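Local atomic coordinates of paenibacillus xanthan lyase (Paenibacillus, PDB entry 6F2P), a protein that probably cleaves the terminal mannosyl-glucuronosyl linkage of xanthan side chains by beta-elimination, as a family 8 polysaccharide lyase. Residues A[288-296]-A[420-428]; A[379-387]-A[407-416]. All coordinates share one frame; numbering follows the deposited sequence.

Contact 1: residues A[288-296]-A[420-428]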
ATOM      1  N   HIS A 288      23.950  10.297 -14.017  1.00 22.61           N
ATOM      2  CA  HIS A 288      24.415  11.656 -13.742  1.00 21.63           C
ATOM      3  C   HIS A 288      23.702  12.700 -14.580  1.00 21.10           C
ATOM      4  O   HIS A 288      23.489  13.821 -14.132  1.00 22.95           O
ATOM      5  CB  HIS A 288      25.928  11.777 -13.924  1.00 18.64           C
ATOM      6  CG  HIS A 288      26.390  11.609 -15.338  1.00 28.40           C
ATOM      7  ND1 HIS A 288      26.599  12.678 -16.182  1.00 24.34           N
ATOM      8  CD2 HIS A 288      26.700  10.497 -16.048  1.00 26.51           C
ATOM      9  CE1 HIS A 288      27.008  12.229 -17.357  1.00 27.75           C
ATOM     10  NE2 HIS A 288      27.075  10.912 -17.302  1.00 23.62           N
ATOM     11  N   GLY A 289      23.332  12.327 -15.800  1.00 26.16           N
ATOM     12  CA  GLY A 289      22.673  13.255 -16.698  1.00 25.10           C
ATOM     13  C   GLY A 289      21.176  13.277 -16.467  1.00 26.72           C
ATOM     14  O   GLY A 289      20.436  13.980 -17.156  1.00 29.76           O
ATOM     15  N   LEU A 290      20.724  12.504 -15.489  1.00 23.48           N
ATOM     16  CA  LEU A 290      19.299  12.362 -15.261  1.00 21.36           C
ATOM     17  C   LEU A 290      18.966  12.455 -13.780  1.00 21.16           C
ATOM     18  O   LEU A 290      18.214  11.642 -13.242  1.00 18.02           O
ATOM     19  CB  LEU A 290      18.819  11.038 -15.838  1.00 21.07           C
ATOM     20  CG  LEU A 290      17.353  10.941 -16.239  1.00 21.71           C
ATOM     21  CD1 LEU A 290      16.941  12.136 -17.096  1.00 17.46           C
ATOM     22  CD2 LEU A 290      17.149   9.631 -16.979  1.00 30.44           C
ATOM     23  N   GLN A 291      19.535  13.462 -13.126  1.00 22.80           N
ATOM     24  CA  GLN A 291      19.219  13.741 -11.734  1.00 20.70           C
ATOM     25  C   GLN A 291      17.803  14.312 -11.613  1.00 20.37           C
ATOM     26  O   GLN A 291      17.199  14.701 -12.615  1.00 19.38           O
ATOM     27  CB  GLN A 291      20.277  14.670 -11.140  1.00 15.99           C
ATOM     28  CG  GLN A 291      21.654  14.026 -11.145  1.00 21.51           C
ATOM     29  CD  GLN A 291      22.759  14.942 -10.656  1.00 20.08           C
ATOM     30  OE1 GLN A 291      22.879  15.215  -9.461  1.00 19.14           O
ATOM     31  NE2 GLN A 291      23.584  15.411 -11.583  1.00 21.95           N
ATOM     32  N   ASP A 292      17.282  14.364 -10.390  1.00 20.66           N
ATOM     33  CA  ASP A 292      15.856  14.634 -10.161  1.00 20.31           C
ATOM     34  C   ASP A 292      15.270  15.847 -10.900  1.00 22.55           C
ATOM     35  O   ASP A 292      14.151  15.771 -11.436  1.00 21.58           O
ATOM     36  CB  ASP A 292      15.518  14.661  -8.656  1.00 17.12           C
ATOM     37  CG  ASP A 292      16.169  15.817  -7.914  1.00 23.47           C
ATOM     38  OD1 ASP A 292      17.066  16.480  -8.480  1.00 23.82           O
ATOM     39  OD2 ASP A 292      15.774  16.056  -6.749  1.00 21.67           O
ATOM     40  N   ASP A 293      16.022  16.945 -10.958  1.00 18.13           N
ATOM     41  CA  ASP A 293      15.549  18.129 -11.678  1.00 20.27           C
ATOM     42  C   ASP A 293      15.522  17.919 -13.191  1.00 20.41           C
ATOM     43  O   ASP A 293      14.621  18.413 -13.870  1.00 18.95           O
ATOM     44  CB  ASP A 293      16.349  19.380 -11.310  1.00 22.94           C
ATOM     45  CG  ASP A 293      17.812  19.285 -11.710  1.00 22.75           C
ATOM     46  OD1 ASP A 293      18.339  18.160 -11.872  1.00 22.56           O
ATOM     47  OD2 ASP A 293      18.439  20.355 -11.846  1.00 21.00           O
ATOM     48  N   LYS A 294      16.490  17.173 -13.717  1.00 18.48           N
ATOM     49  CA  LYS A 294      16.474  16.848 -15.146  1.00 22.88           C
ATOM     50  C   LYS A 294      15.393  15.812 -15.447  1.00 18.15           C
ATOM     51  O   LYS A 294      14.762  15.856 -16.503  1.00 15.85           O
ATOM     52  CB  LYS A 294      17.851  16.370 -15.645  1.00 18.05           C
ATOM     53  CG  LYS A 294      18.770  17.479 -16.154  1.00 27.49           C
ATOM     54  CD  LYS A 294      18.541  17.774 -17.641  1.00 46.60           C
ATOM     55  CE  LYS A 294      19.592  18.739 -18.195  1.00 55.82           C
ATOM     56  NZ  LYS A 294      19.657  18.754 -19.695  1.00 44.65           N
ATOM     57  N   ALA A 295      15.173  14.894 -14.507  1.00 17.74           N
ATOM     58  CA  ALA A 295      14.203  13.814 -14.694  1.00 17.20           C
ATOM     59  C   ALA A 295      12.791  14.355 -14.775  1.00 17.38           C
ATOM     60  O   ALA A 295      11.910  13.731 -15.362  1.00 19.84           O
ATOM     61  CB  ALA A 295      14.306  12.801 -13.563  1.00 17.64           C
ATOM     62  N   ALA A 296      12.583  15.519 -14.171  1.00 22.07           N
ATOM     63  CA  ALA A 296      11.264  16.137 -14.104  1.00 18.39           C
ATOM     64  C   ALA A 296      10.833  16.697 -15.453  1.00 18.49           C
ATOM     65  O   ALA A 296       9.634  16.862 -15.720  1.00 18.05           O
ATOM     66  CB  ALA A 296      11.270  17.238 -13.063  1.00 13.76           C
ATOM     67  N   SER A 420      18.317  22.127  -5.108  1.00 17.30           N
ATOM     68  CA  SER A 420      19.391  21.336  -5.694  1.00 25.57           C
ATOM     69  C   SER A 420      19.848  20.207  -4.780  1.00 22.35           C
ATOM     70  O   SER A 420      20.754  19.452  -5.132  1.00 20.65           O
ATOM     71  CB  SER A 420      20.586  22.224  -6.057  1.00 15.91           C
ATOM     72  OG  SER A 420      21.314  22.570  -4.895  1.00 19.50           O
ATOM     73  N   GLN A 421      19.214  20.106  -3.615  1.00 18.56           N
ATOM     74  CA  GLN A 421      19.630  19.166  -2.582  1.00 16.91           C
ATOM     75  C   GLN A 421      20.011  17.784  -3.107  1.00 16.85           C
ATOM     76  O   GLN A 421      21.064  17.254  -2.761  1.00 18.05           O
ATOM     77  CB  GLN A 421      18.551  19.045  -1.502  1.00 16.37           C
ATOM     78  CG  GLN A 421      18.855  18.011  -0.424  1.00 17.57           C
ATOM     79  CD  GLN A 421      20.128  18.318   0.351  1.00 16.61           C
ATOM     80  OE1 GLN A 421      20.766  17.417   0.893  1.00 15.57           O
ATOM     81  NE2 GLN A 421      20.502  19.590   0.404  1.00 14.79           N
ATOM     82  N   PHE A 422      19.165  17.215  -3.956  1.00 19.52           N
ATOM     83  CA  PHE A 422      19.362  15.838  -4.397  1.00 17.55           C
ATOM     84  C   PHE A 422      19.919  15.747  -5.806  1.00 18.76           C
ATOM     85  O   PHE A 422      20.165  14.648  -6.311  1.00 20.44           O
ATOM     86  CB  PHE A 422      18.066  15.035  -4.266  1.00 16.40           C
ATOM     87  CG  PHE A 422      17.549  14.972  -2.862  1.00 18.61           C
ATOM     88  CD1 PHE A 422      18.234  14.260  -1.893  1.00 17.76           C
ATOM     89  CD2 PHE A 422      16.400  15.646  -2.500  1.00 17.40           C
ATOM     90  CE1 PHE A 422      17.779  14.213  -0.594  1.00 14.97           C
ATOM     91  CE2 PHE A 422      15.938  15.596  -1.204  1.00 14.83           C
ATOM     92  CZ  PHE A 422      16.628  14.876  -0.250  1.00 15.22           C
ATOM     93  N   ASN A 423      20.101  16.899  -6.443  1.00 16.66           N
ATOM     94  CA  ASN A 423      20.882  16.972  -7.673  1.00 17.60           C
ATOM     95  C   ASN A 423      22.228  17.639  -7.370  1.00 19.87           C
ATOM     96  O   ASN A 423      22.677  17.603  -6.222  1.00 17.02           O
ATOM     97  CB  ASN A 423      20.109  17.656  -8.813  1.00 15.39           C
ATOM     98  CG  ASN A 423      19.416  18.932  -8.380  1.00 20.16           C
ATOM     99  OD1 ASN A 423      20.006  20.011  -8.418  1.00 17.86           O
ATOM    100  ND2 ASN A 423      18.146  18.818  -7.979  1.00 25.04           N
ATOM    101  N   ASP A 424      22.878  18.225  -8.371  1.00 18.50           N
ATOM    102  CA  ASP A 424      24.168  18.872  -8.139  1.00 18.34           C
ATOM    103  C   ASP A 424      25.157  17.849  -7.549  1.00 20.45           C
ATOM    104  O   ASP A 424      25.985  18.168  -6.694  1.00 18.75           O
ATOM    105  CB  ASP A 424      23.964  20.097  -7.235  1.00 18.83           C
ATOM    106  CG  ASP A 424      25.249  20.839  -6.921  1.00 26.26           C
ATOM    107  OD1 ASP A 424      26.116  20.979  -7.820  1.00 27.16           O
ATOM    108  OD2 ASP A 424      25.380  21.272  -5.748  1.00 25.28           O
ATOM    109  N   HIS A 425      25.026  16.606  -8.011  1.00 16.99           N
ATOM    110  CA  HIS A 425      25.906  15.499  -7.630  1.00 16.97           C
ATOM    111  C   HIS A 425      25.733  14.984  -6.211  1.00 21.05           C
ATOM    112  O   HIS A 425      26.663  14.396  -5.656  1.00 20.41           O
ATOM    113  CB  HIS A 425      27.377  15.834  -7.886  1.00 17.52           C
ATOM    114  CG  HIS A 425      27.634  16.334  -9.269  1.00 20.19           C
ATOM    115  ND1 HIS A 425      27.378  15.579 -10.393  1.00 17.61           N
ATOM    116  CD2 HIS A 425      28.089  17.532  -9.715  1.00 16.23           C
ATOM    117  CE1 HIS A 425      27.674  16.281 -11.471  1.00 20.47           C
ATOM    118  NE2 HIS A 425      28.110  17.468 -11.085  1.00 19.60           N
ATOM    119  N   PHE A 426      24.550  15.187  -5.635  1.00 19.27           N
ATOM    120  CA  PHE A 426      24.204  14.557  -4.361  1.00 16.77           C
ATOM    121  C   PHE A 426      24.578  13.060  -4.331  1.00 18.74           C
ATOM    122  O   PHE A 426      25.312  12.610  -3.443  1.00 20.80           O
ATOM    123  CB  PHE A 426      22.709  14.736  -4.042  1.00 15.82           C
ATOM    124  CG  PHE A 426      22.220  13.847  -2.929  1.00 17.94           C
ATOM    125  CD1 PHE A 426      22.312  14.262  -1.610  1.00 13.62           C
ATOM    126  CD2 PHE A 426      21.697  12.585  -3.200  1.00 14.78           C
ATOM    127  CE1 PHE A 426      21.897  13.449  -0.589  1.00 13.04           C
ATOM    128  CE2 PHE A 426      21.275  11.765  -2.179  1.00 17.08           C
ATOM    129  CZ  PHE A 426      21.369  12.202  -0.867  1.00 18.16           C
ATOM    130  N   TRP A 427      24.092  12.305  -5.312  1.00 14.60           N
ATOM    131  CA  TRP A 427      24.233  10.848  -5.308  1.00 16.37           C
ATOM    132  C   TRP A 427      25.648  10.313  -5.500  1.00 17.35           C
ATOM    133  O   TRP A 427      25.936   9.181  -5.110  1.00 18.64           O
ATOM    134  CB  TRP A 427      23.308  10.209  -6.348  1.00 17.33           C
ATOM    135  CG  TRP A 427      21.869  10.188  -5.928  1.00 15.63           C
ATOM    136  CD1 TRP A 427      20.851  10.931  -6.453  1.00 15.09           C
ATOM    137  CD2 TRP A 427      21.291   9.401  -4.881  1.00 15.72           C
ATOM    138  NE1 TRP A 427      19.671  10.641  -5.810  1.00 16.61           N
ATOM    139  CE2 TRP A 427      19.914   9.709  -4.838  1.00 17.00           C
ATOM    140  CE3 TRP A 427      21.802   8.460  -3.980  1.00 16.43           C
ATOM    141  CZ2 TRP A 427      19.043   9.110  -3.931  1.00 13.60           C
ATOM    142  CZ3 TRP A 427      20.936   7.870  -3.078  1.00 20.30           C
ATOM    143  CH2 TRP A 427      19.567   8.197  -3.062  1.00 14.78           C
ATOM    144  N   ALA A 428      26.527  11.110  -6.099  1.00 15.24           N
ATOM    145  CA  ALA A 428      27.883  10.640  -6.382  1.00 18.12           C
ATOM    146  C   ALA A 428      28.853  10.975  -5.259  1.00 19.95           C
ATOM    147  O   ALA A 428      30.018  10.578  -5.306  1.00 21.62           O
ATOM    148  CB  ALA A 428      28.385  11.198  -7.714  1.00 15.64           C
TER
HETATM  149  O   HOH W   1      22.424  13.522  -7.434  1.00 17.46           O
HETATM  150  O   HOH W   2      18.735  13.287  -7.981  1.00 18.38           O
HETATM  151  O   HOH W   3      16.567  18.153  -5.162  1.00 19.29           O

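Contact 2: residues A[379-387]-A[407-416]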
ATOM      1  N   GLY A 379       5.568  24.674   2.984  1.00 22.93           N
ATOM      2  CA  GLY A 379       6.950  24.849   3.386  1.00 23.43           C
ATOM      3  C   GLY A 379       7.859  23.648   3.145  1.00 26.22           C
ATOM      4  O   GLY A 379       9.081  23.798   3.066  1.00 24.87           O
ATOM      5  N   PHE A 380       7.286  22.452   3.036  1.00 18.07           N
ATOM      6  CA  PHE A 380       8.113  21.276   2.799  1.00 20.27           C
ATOM      7  C   PHE A 380       7.386  20.104   2.143  1.00 20.66           C
ATOM      8  O   PHE A 380       6.162  20.032   2.135  1.00 17.98           O
ATOM      9  CB  PHE A 380       8.786  20.816   4.094  1.00 16.12           C
ATOM     10  CG  PHE A 380       7.820  20.356   5.155  1.00 21.62           C
ATOM     11  CD1 PHE A 380       7.213  21.270   6.010  1.00 17.86           C
ATOM     12  CD2 PHE A 380       7.531  19.010   5.310  1.00 18.03           C
ATOM     13  CE1 PHE A 380       6.337  20.855   6.991  1.00 14.89           C
ATOM     14  CE2 PHE A 380       6.655  18.584   6.292  1.00 22.40           C
ATOM     15  CZ  PHE A 380       6.052  19.511   7.135  1.00 22.66           C
ATOM     16  N   GLY A 381       8.169  19.197   1.574  1.00 18.39           N
ATOM     17  CA  GLY A 381       7.653  17.958   1.038  1.00 15.94           C
ATOM     18  C   GLY A 381       8.430  16.836   1.687  1.00 17.08           C
ATOM     19  O   GLY A 381       9.587  17.008   2.064  1.00 18.91           O
ATOM     20  N   PHE A 382       7.793  15.685   1.831  1.00 15.73           N
ATOM     21  CA  PHE A 382       8.409  14.568   2.516  1.00 14.40           C
ATOM     22  C   PHE A 382       8.087  13.287   1.772  1.00 15.55           C
ATOM     23  O   PHE A 382       6.924  12.946   1.574  1.00 19.26           O
ATOM     24  CB  PHE A 382       7.878  14.491   3.942  1.00 16.22           C
ATOM     25  CG  PHE A 382       8.551  13.451   4.793  1.00 18.00           C
ATOM     26  CD1 PHE A 382       9.850  13.640   5.249  1.00 15.33           C
ATOM     27  CD2 PHE A 382       7.875  12.297   5.163  1.00 10.98           C
ATOM     28  CE1 PHE A 382      10.465  12.692   6.057  1.00 12.85           C
ATOM     29  CE2 PHE A 382       8.482  11.345   5.967  1.00 11.33           C
ATOM     30  CZ  PHE A 382       9.778  11.545   6.415  1.00 13.06           C
ATOM     31  N   GLY A 383       9.127  12.583   1.352  1.00 12.73           N
ATOM     32  CA  GLY A 383       8.957  11.332   0.648  1.00 13.51           C
ATOM     33  C   GLY A 383       9.372  10.188   1.540  1.00 14.91           C
ATOM     34  O   GLY A 383      10.320  10.314   2.319  1.00 16.59           O
ATOM     35  N   LEU A 384       8.665   9.069   1.436  1.00 12.48           N
ATOM     36  CA  LEU A 384       8.981   7.925   2.274  1.00 12.39           C
ATOM     37  C   LEU A 384       9.137   6.668   1.431  1.00 15.91           C
ATOM     38  O   LEU A 384       8.227   6.288   0.680  1.00 13.37           O
ATOM     39  CB  LEU A 384       7.901   7.743   3.331  1.00 12.61           C
ATOM     40  CG  LEU A 384       8.178   6.702   4.407  1.00 15.66           C
ATOM     41  CD1 LEU A 384       9.323   7.143   5.298  1.00 17.10           C
ATOM     42  CD2 LEU A 384       6.941   6.507   5.212  1.00 13.01           C
ATOM     43  N   SER A 385      10.297   6.027   1.558  1.00 14.71           N
ATOM     44  CA  SER A 385      10.643   4.891   0.707  1.00 14.14           C
ATOM     45  C   SER A 385      10.816   3.584   1.477  1.00 16.54           C
ATOM     46  O   SER A 385      11.758   3.420   2.256  1.00 16.24           O
ATOM     47  CB  SER A 385      11.911   5.192  -0.087  1.00 11.40           C
ATOM     48  OG  SER A 385      12.290   4.064  -0.854  1.00 13.56           O
ATOM     49  N   MET A 386       9.913   2.645   1.235  1.00 13.69           N
ATOM     50  CA  MET A 386       9.914   1.393   1.964  1.00 13.64           C
ATOM     51  C   MET A 386      10.000   0.210   1.009  1.00 15.60           C
ATOM     52  O   MET A 386       9.938   0.374  -0.212  1.00 14.31           O
ATOM     53  CB  MET A 386       8.620   1.270   2.772  1.00 13.10           C
ATOM     54  CG  MET A 386       8.371   2.409   3.730  1.00 17.96           C
ATOM     55  SD  MET A 386       6.720   2.367   4.456  1.00 20.57           S
ATOM     56  CE  MET A 386       5.720   3.038   3.121  1.00 11.75           C
ATOM     57  N   PHE A 387      10.135  -0.985   1.574  1.00 13.37           N
ATOM     58  CA  PHE A 387       9.921  -2.202   0.811  1.00 17.25           C
ATOM     59  C   PHE A 387       9.372  -3.310   1.699  1.00 18.69           C
ATOM     60  O   PHE A 387       9.411  -3.215   2.923  1.00 18.16           O
ATOM     61  CB  PHE A 387      11.169  -2.616   0.009  1.00 17.94           C
ATOM     62  CG  PHE A 387      12.193  -3.399   0.788  1.00 15.04           C
ATOM     63  CD1 PHE A 387      13.102  -2.760   1.617  1.00 15.31           C
ATOM     64  CD2 PHE A 387      12.290  -4.773   0.636  1.00 17.08           C
ATOM     65  CE1 PHE A 387      14.065  -3.483   2.315  1.00 11.06           C
ATOM     66  CE2 PHE A 387      13.255  -5.499   1.324  1.00 15.80           C
ATOM     67  CZ  PHE A 387      14.141  -4.848   2.163  1.00 10.75           C
ATOM     68  N   THR A 407      18.478   2.286  -0.321  1.00 17.40           N
ATOM     69  CA  THR A 407      17.524   3.279  -0.816  1.00 18.64           C
ATOM     70  C   THR A 407      16.053   2.942  -0.519  1.00 16.23           C
ATOM     71  O   THR A 407      15.173   3.785  -0.701  1.00 13.17           O
ATOM     72  CB  THR A 407      17.703   3.564  -2.334  1.00 16.39           C
ATOM     73  OG1 THR A 407      17.648   2.339  -3.075  1.00 15.23           O
ATOM     74  CG2 THR A 407      19.027   4.256  -2.602  1.00  9.64           C
ATOM     75  N   GLY A 408      15.795   1.715  -0.065  1.00 16.95           N
ATOM     76  CA  GLY A 408      14.453   1.291   0.305  1.00 12.78           C
ATOM     77  C   GLY A 408      14.329   0.915   1.779  1.00 18.49           C
ATOM     78  O   GLY A 408      13.326   0.341   2.202  1.00 22.00           O
ATOM     79  N   ASP A 409      15.343   1.247   2.571  1.00 14.09           N
ATOM     80  CA  ASP A 409      15.413   0.795   3.958  1.00 14.44           C
ATOM     81  C   ASP A 409      14.684   1.750   4.894  1.00 16.44           C
ATOM     82  O   ASP A 409      15.203   2.125   5.947  1.00 15.14           O
ATOM     83  CB  ASP A 409      16.873   0.661   4.393  1.00 15.04           C
ATOM     84  CG  ASP A 409      17.525  -0.601   3.872  1.00 18.87           C
ATOM     85  OD1 ASP A 409      16.941  -1.266   2.983  1.00 18.59           O
ATOM     86  OD2 ASP A 409      18.632  -0.927   4.352  1.00 18.51           O
ATOM     87  N   GLY A 410      13.472   2.132   4.516  1.00 15.28           N
ATOM     88  CA  GLY A 410      12.763   3.155   5.246  1.00 12.50           C
ATOM     89  C   GLY A 410      13.511   4.468   5.116  1.00 12.84           C
ATOM     90  O   GLY A 410      13.753   5.159   6.104  1.00 14.28           O
ATOM     91  N   MET A 411      13.884   4.815   3.890  1.00 12.17           N
ATOM     92  CA  MET A 411      14.596   6.059   3.643  1.00 12.48           C
ATOM     93  C   MET A 411      13.626   7.221   3.600  1.00 12.96           C
ATOM     94  O   MET A 411      12.518   7.091   3.094  1.00 16.44           O
ATOM     95  CB  MET A 411      15.359   5.985   2.323  1.00 14.64           C
ATOM     96  CG  MET A 411      16.226   7.196   2.037  1.00 10.54           C
ATOM     97  SD  MET A 411      16.982   7.074   0.407  1.00 17.90           S
ATOM     98  CE  MET A 411      17.720   8.710   0.269  1.00 13.32           C
ATOM     99  N   THR A 412      14.049   8.363   4.127  1.00 12.79           N
ATOM    100  CA  THR A 412      13.214   9.552   4.111  1.00 16.15           C
ATOM    101  C   THR A 412      13.839  10.661   3.270  1.00 17.81           C
ATOM    102  O   THR A 412      15.039  10.934   3.368  1.00 19.36           O
ATOM    103  CB  THR A 412      12.954  10.070   5.538  1.00 13.62           C
ATOM    104  OG1 THR A 412      14.191  10.478   6.134  1.00 13.41           O
ATOM    105  CG2 THR A 412      12.367   8.972   6.376  1.00 11.97           C
ATOM    106  N   TYR A 413      13.019  11.300   2.441  1.00 16.13           N
ATOM    107  CA  TYR A 413      13.469  12.440   1.651  1.00 16.23           C
ATOM    108  C   TYR A 413      12.749  13.688   2.123  1.00 16.76           C
ATOM    109  O   TYR A 413      11.521  13.704   2.186  1.00 21.00           O
ATOM    110  CB  TYR A 413      13.141  12.241   0.173  1.00 17.18           C
ATOM    111  CG  TYR A 413      13.906  11.148  -0.536  1.00 15.72           C
ATOM    112  CD1 TYR A 413      13.532   9.816  -0.407  1.00 11.46           C
ATOM    113  CD2 TYR A 413      14.979  11.453  -1.378  1.00 14.27           C
ATOM    114  CE1 TYR A 413      14.213   8.811  -1.076  1.00 10.71           C
ATOM    115  CE2 TYR A 413      15.667  10.451  -2.058  1.00 11.18           C
ATOM    116  CZ  TYR A 413      15.275   9.136  -1.900  1.00 16.08           C
ATOM    117  OH  TYR A 413      15.945   8.132  -2.557  1.00 17.14           O
ATOM    118  N   LEU A 414      13.501  14.736   2.449  1.00 18.39           N
ATOM    119  CA  LEU A 414      12.889  16.004   2.848  1.00 17.06           C
ATOM    120  C   LEU A 414      13.131  17.080   1.801  1.00 18.45           C
ATOM    121  O   LEU A 414      14.275  17.423   1.501  1.00 15.94           O
ATOM    122  CB  LEU A 414      13.412  16.459   4.202  1.00 15.28           C
ATOM    123  CG  LEU A 414      12.819  17.769   4.722  1.00 17.22           C
ATOM    124  CD1 LEU A 414      11.327  17.622   5.057  1.00 12.19           C
ATOM    125  CD2 LEU A 414      13.597  18.216   5.940  1.00 16.16           C
ATOM    126  N   TYR A 415      12.043  17.596   1.235  1.00 18.66           N
ATOM    127  CA  TYR A 415      12.121  18.562   0.148  1.00 15.93           C
ATOM    128  C   TYR A 415      11.765  19.948   0.644  1.00 16.50           C
ATOM    129  O   TYR A 415      10.765  20.123   1.337  1.00 18.04           O
ATOM    130  CB  TYR A 415      11.184  18.154  -0.987  1.00 14.47           C
ATOM    131  CG  TYR A 415      11.623  16.895  -1.699  1.00 15.55           C
ATOM    132  CD1 TYR A 415      12.531  16.952  -2.751  1.00 17.13           C
ATOM    133  CD2 TYR A 415      11.143  15.649  -1.314  1.00 15.34           C
ATOM    134  CE1 TYR A 415      12.947  15.804  -3.402  1.00 14.76           C
ATOM    135  CE2 TYR A 415      11.554  14.495  -1.955  1.00 14.19           C
ATOM    136  CZ  TYR A 415      12.459  14.580  -3.000  1.00 15.61           C
ATOM    137  OH  TYR A 415      12.882  13.443  -3.650  1.00 14.28           O
ATOM    138  N   ASN A 416      12.590  20.930   0.302  1.00 14.86           N
ATOM    139  CA  ASN A 416      12.292  22.316   0.643  1.00 19.13           C
ATOM    140  C   ASN A 416      12.798  23.287  -0.417  1.00 21.17           C
ATOM    141  O   ASN A 416      12.852  22.930  -1.588  1.00 23.08           O
ATOM    142  CB  ASN A 416      12.798  22.678   2.043  1.00 19.22           C
ATOM    143  CG  ASN A 416      14.261  22.352   2.243  1.00 19.37           C
ATOM    144  OD1 ASN A 416      15.057  22.400   1.310  1.00 22.64           O
ATOM    145  ND2 ASN A 416      14.623  22.019   3.473  1.00 22.50           N
TER

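Contact 1: residues A[288-296]-A[420-428]
Q291, the N-cap residue of helix 292-307, and the two aspartates after it meet the turn around N423 through two direct hydrogen bonds, a stacked pair and three bridging waters, joining the N-terminal helical domain to the super-sandwich domain. The oxygen of the Q291 amide takes the backbone N-H of H425 on an in-plane lone pair (OE1 to N 2.9 Å); the other end, NE2, turns back to H288 O at 3.0 Å, so both ends of the amide are held and its flip is fixed. N423 opens a type I' turn closed by F426 N bonding to N423 O, and this turn presents H425 N. N423 ND2 donates to the syn lone pair of D292 OD1 (2.6 Å, N-H...O 161°), close to the plane of the asparagine amide; ND2 is also bonded to L419 O.

Stacking comes next. The D293 carboxylate lies face to face with the N423 amide, planes 8° apart and CG to CG 3.7 Å. N423 CG sits between its own backbone N and carbonyl carbon (chi1 46°), which lays the amide against both aspartates.

One water links Q291 OE1, F422 O and W427 N, another D292 N and F422 O, the third D292 OD2 and F422 N.

N275 of strand 275-276 packs on D292, D293 and N423, while on strand 508-516 K516 touches F426 and bonds N423 O; D424 forms a salt bridge with R597.

Contact 2: residues A[379-387]-A[407-416]
F382 and T412 show how an aromatic side chain in an antiparallel pair can reach diagonally over the neighbouring strand. F382 CG stands anti to its own backbone N (chi1 -174°), and the ring therefore swings over strand 411-415 and not straight up from its own. CB and CG skirt the carbonyl of Y413, which F382 CD1 approaches more closely, at 3.5 Å from Y413 O. Farther out, F382 CE1 comes to 3.7 Å from T412 CB, and the tip, F382 CZ, lies 3.6 Å from the same T412 CB and also meets CG2. L414 CD1 comes near the ring plane at the edge, 4.3 Å from F382 CD1. M488 of strand 481-488 packs against the F382 side chain as well. With an alanine in place of F382, T412 CB and CG2 would probably lose the ring they rest on, and a gap would open toward M488.

Beneath these side chains runs a regular antiparallel pairing, the last in a four-stranded sheet of the super-sandwich domain, with 411-415 at its edge and strand 372-377 on the other side of 380-385. G381 with Y415 and G383 with Y413 are hydrogen-bonded pairs, F382 with L414 and L384 with T412 non-hydrogen-bonded ones. Across from both tyrosines stand glycines, and the edges of the phenol rings lie by the carbonyls of G381 and G383.

At the far end G410 and M411 both face S385, a G1 beta bulge in which G410 takes the positive phi (65°). S385 OG reaches beyond it to bond T407 O at 2.9 Å, and the ring of F387 turns its edge to G408 O.

Contact 2 is nested inside the loop that contact 1 closes, and strand 411-415 is followed, a few residues on, by 420-428, so the two contacts are neighbours along the chain. Their centres are 15 Å apart, yet they touch through aromatics: F422 CD2 is 3.6 Å from Y415 CE1, and W427 CZ2 is 3.5 Å from Y413 OH. The F422 ring makes edge-to-face contacts with Y413 and Y415. Contact 1 ties the N-terminal helical domain to the super-sandwich domain, the junction where family 8 lyases usually hold their substrate cleft; contact 2 lies wholly within the super-sandwich domain. Bound calcium ions lie about 5 Å from the D293 side chain and about 9 Å from that of F380.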